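Local coordinates for protein anaerobically-induced outer membrane porin OprE (Pseudomonas aeruginosa, PDB 4FRX) that forms an outer-membrane beta-barrel of the OprD porin family and probably lets small solutes diffuse across the membrane, at residues N21-T26 / N426-S431. Numbering follows the deposited sequence.
Sequences NFYINT and NRLIVS
Asn426 pairs with Asn25 through two main-chain bonds, and the two side chains add a third link: Asn426 ND2 donates to a lone pair of Asn25 OD1 at 3.2 Å, the acceptor lying in the donor's amide plane. The amide planes stand 84° apart; Asn404 and Trp402 bind Asn426 OD1. A chi1 of 67° tucks the Asn25 amide over its own backbone, and ND2 reaches Tyr23 OH at 3.0 Å, a hydroxyl that Glu39 OE2 binds as well. Arg427, on the other face, runs out extended beside Ile24, and its CD meets Phe22 CZ obliquely at 3.9 Å; Glu425 takes the guanidinium in a salt bridge. Leu428 pairs with Tyr23 through two backbone bonds and lays CD1 alongside Tyr23 CD2, 3.9 Å away. A water bridges Leu428 O and Asn21 OD1, which Trp41 NE1 also binds. Ile429 returns to the Phe22 face, bringing CG1 within 3.6 Å of Phe22 CD1. Val430 pairs with Asn21, whose N reaches Val430 O at 2.7 Å. Segment axes 4.7 Å apart at 174° confirm antiparallel pairing; because strands 17-28 and 423-434 are first and last in the chain, their pairing closes the barrel. Strand 37-50 flanks the first and strand 399-409 the second, while Leu138 and Arg137 from a loop touch Phe22 and Ile24.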
ATOM      1  N   ASN A  21      -1.198  18.863  -4.638  1.00 14.36           N
ATOM      2  CA  ASN A  21      -0.178  19.689  -4.034  1.00  9.85           C
ATOM      3  C   ASN A  21       0.204  19.046  -2.707  1.00 16.84           C
ATOM      4  O   ASN A  21      -0.637  18.919  -1.819  1.00 15.44           O
ATOM      5  CB  ASN A  21      -0.682  21.119  -3.849  1.00 13.02           C
ATOM      6  CG  ASN A  21       0.416  22.065  -3.420  1.00 14.47           C
ATOM      7  OD1 ASN A  21       0.675  22.224  -2.235  1.00 16.09           O
ATOM      8  ND2 ASN A  21       1.074  22.694  -4.390  1.00 14.86           N
ATOM      9  N   PHE A  22       1.463  18.625  -2.593  1.00  8.82           N
ATOM     10  CA  PHE A  22       1.915  17.784  -1.483  1.00  8.33           C
ATOM     11  C   PHE A  22       3.072  18.387  -0.703  1.00 11.95           C
ATOM     12  O   PHE A  22       4.160  18.609  -1.236  1.00 11.57           O
ATOM     13  CB  PHE A  22       2.319  16.387  -1.988  1.00 12.21           C
ATOM     14  CG  PHE A  22       2.720  15.439  -0.894  1.00  9.58           C
ATOM     15  CD1 PHE A  22       1.757  14.687  -0.224  1.00 12.35           C
ATOM     16  CD2 PHE A  22       4.050  15.301  -0.527  1.00  8.90           C
ATOM     17  CE1 PHE A  22       2.121  13.818   0.802  1.00 12.30           C
ATOM     18  CE2 PHE A  22       4.423  14.441   0.495  1.00 11.20           C
ATOM     19  CZ  PHE A  22       3.453  13.690   1.160  1.00 11.76           C
ATOM     20  N   TYR A  23       2.824  18.637   0.575  1.00 11.23           N
ATOM     21  CA  TYR A  23       3.833  19.181   1.449  1.00 13.61           C
ATOM     22  C   TYR A  23       4.131  18.169   2.560  1.00  8.19           C
ATOM     23  O   TYR A  23       3.213  17.611   3.149  1.00 11.87           O
ATOM     24  CB  TYR A  23       3.326  20.490   2.044  1.00 11.06           C
ATOM     25  CG  TYR A  23       4.235  21.028   3.111  1.00 16.24           C
ATOM     26  CD1 TYR A  23       5.363  21.771   2.782  1.00 19.00           C
ATOM     27  CD2 TYR A  23       3.975  20.783   4.456  1.00 20.78           C
ATOM     28  CE1 TYR A  23       6.201  22.259   3.767  1.00 23.65           C
ATOM     29  CE2 TYR A  23       4.803  21.265   5.438  1.00 24.24           C
ATOM     30  CZ  TYR A  23       5.912  21.999   5.092  1.00 21.26           C
ATOM     31  OH  TYR A  23       6.726  22.465   6.091  1.00 19.64           O
ATOM     32  N   ILE A  24       5.403  17.923   2.839  1.00  9.81           N
ATOM     33  CA  ILE A  24       5.750  17.080   3.974  1.00 10.80           C
ATOM     34  C   ILE A  24       6.893  17.657   4.810  1.00 16.12           C
ATOM     35  O   ILE A  24       7.884  18.171   4.271  1.00 14.97           O
ATOM     36  CB  ILE A  24       6.052  15.607   3.544  1.00 13.42           C
ATOM     37  CG1 ILE A  24       6.322  14.722   4.763  1.00 11.65           C
ATOM     38  CG2 ILE A  24       7.236  15.531   2.606  1.00 17.59           C
ATOM     39  CD1 ILE A  24       6.409  13.243   4.417  1.00 13.00           C
ATOM     40  N   ASN A  25       6.734  17.611   6.132  1.00 10.21           N
ATOM     41  CA  ASN A  25       7.849  17.942   7.008  1.00 14.36           C
ATOM     42  C   ASN A  25       8.059  16.865   8.058  1.00 14.28           C
ATOM     43  O   ASN A  25       7.106  16.302   8.585  1.00 15.07           O
ATOM     44  CB  ASN A  25       7.764  19.371   7.601  1.00 15.81           C
ATOM     45  CG  ASN A  25       6.599  19.569   8.569  1.00 32.68           C
ATOM     46  OD1 ASN A  25       6.297  18.717   9.404  1.00 43.72           O
ATOM     47  ND2 ASN A  25       5.961  20.728   8.478  1.00 38.37           N
ATOM     48  N   THR A  26       9.318  16.556   8.317  1.00 11.97           N
ATOM     49  CA  THR A  26       9.647  15.515   9.270  1.00 14.55           C
ATOM     50  C   THR A  26      10.653  16.054  10.276  1.00 20.45           C
ATOM     51  O   THR A  26      11.533  16.847   9.940  1.00 22.83           O
ATOM     52  CB  THR A  26      10.240  14.281   8.566  1.00 20.02           C
ATOM     53  OG1 THR A  26       9.398  13.895   7.478  1.00 23.67           O
ATOM     54  CG2 THR A  26      10.352  13.111   9.529  1.00 32.23           C
ATOM     55  N   ASN A 426       4.379  15.810   9.472  1.00 13.21           N
ATOM     56  CA  ASN A 426       3.166  16.462   9.009  1.00 14.38           C
ATOM     57  C   ASN A 426       3.075  16.339   7.510  1.00 14.92           C
ATOM     58  O   ASN A 426       4.075  16.532   6.813  1.00 16.50           O
ATOM     59  CB  ASN A 426       3.149  17.950   9.377  1.00 13.03           C
ATOM     60  CG  ASN A 426       2.911  18.176  10.856  1.00 18.94           C
ATOM     61  OD1 ASN A 426       1.807  17.959  11.356  1.00 13.87           O
ATOM     62  ND2 ASN A 426       3.954  18.602  11.570  1.00 18.91           N
ATOM     63  N   ARG A 427       1.882  16.011   7.020  1.00 15.14           N
ATOM     64  CA  ARG A 427       1.587  16.143   5.602  1.00  9.91           C
ATOM     65  C   ARG A 427       0.432  17.117   5.398  1.00  9.12           C
ATOM     66  O   ARG A 427      -0.541  17.135   6.157  1.00 12.28           O
ATOM     67  CB  ARG A 427       1.236  14.800   4.975  1.00  8.75           C
ATOM     68  CG  ARG A 427       2.286  13.740   5.149  1.00 12.06           C
ATOM     69  CD  ARG A 427       1.833  12.452   4.475  1.00 11.94           C
ATOM     70  NE  ARG A 427       2.566  11.298   4.977  1.00 17.47           N
ATOM     71  CZ  ARG A 427       2.287  10.042   4.644  1.00 17.36           C
ATOM     72  NH1 ARG A 427       1.293   9.786   3.809  1.00 17.44           N
ATOM     73  NH2 ARG A 427       2.997   9.046   5.154  1.00 15.00           N
ATOM     74  N   LEU A 428       0.559  17.938   4.364  1.00 10.13           N
ATOM     75  CA  LEU A 428      -0.526  18.796   3.931  1.00 13.64           C
ATOM     76  C   LEU A 428      -0.764  18.496   2.468  1.00 14.16           C
ATOM     77  O   LEU A 428       0.157  18.599   1.647  1.00 14.29           O
ATOM     78  CB  LEU A 428      -0.143  20.266   4.116  1.00 16.83           C
ATOM     79  CG  LEU A 428       0.058  20.637   5.587  1.00 18.56           C
ATOM     80  CD1 LEU A 428       0.563  22.067   5.742  1.00 22.33           C
ATOM     81  CD2 LEU A 428      -1.254  20.449   6.347  1.00 23.97           C
ATOM     82  N   ILE A 429      -1.991  18.100   2.144  1.00 14.26           N
ATOM     83  CA  ILE A 429      -2.306  17.691   0.791  1.00 10.84           C
ATOM     84  C   ILE A 429      -3.548  18.412   0.281  1.00 17.83           C
ATOM     85  O   ILE A 429      -4.611  18.364   0.907  1.00 16.89           O
ATOM     86  CB  ILE A 429      -2.528  16.146   0.664  1.00 14.67           C
ATOM     87  CG1 ILE A 429      -1.409  15.353   1.351  1.00 14.95           C
ATOM     88  CG2 ILE A 429      -2.659  15.745  -0.806  1.00 13.33           C
ATOM     89  CD1 ILE A 429      -1.817  14.729   2.680  1.00 18.44           C
ATOM     90  N   VAL A 430      -3.402  19.081  -0.859  1.00 17.25           N
ATOM     91  CA  VAL A 430      -4.551  19.657  -1.554  1.00 14.31           C
ATOM     92  C   VAL A 430      -4.702  18.896  -2.858  1.00 15.72           C
ATOM     93  O   VAL A 430      -3.735  18.721  -3.598  1.00 15.81           O
ATOM     94  CB  VAL A 430      -4.348  21.155  -1.817  1.00 20.35           C
ATOM     95  CG1 VAL A 430      -5.552  21.759  -2.563  1.00 13.19           C
ATOM     96  CG2 VAL A 430      -4.094  21.869  -0.501  1.00 19.34           C
ATOM     97  N   SER A 431      -5.909  18.407  -3.128  1.00 10.50           N
ATOM     98  CA  SER A 431      -6.103  17.536  -4.275  1.00 13.80           C
ATOM     99  C   SER A 431      -7.364  17.899  -5.041  1.00 16.12           C
ATOM    100  O   SER A 431      -8.333  18.371  -4.456  1.00 17.91           O
ATOM    101  CB  SER A 431      -6.169  16.076  -3.835  1.00 18.97           C
ATOM    102  OG  SER A 431      -6.259  15.227  -4.972  1.00 28.08           O
TER
HETATM  103  O   HOH W   1      -0.225  21.219   0.231  1.00 24.45           O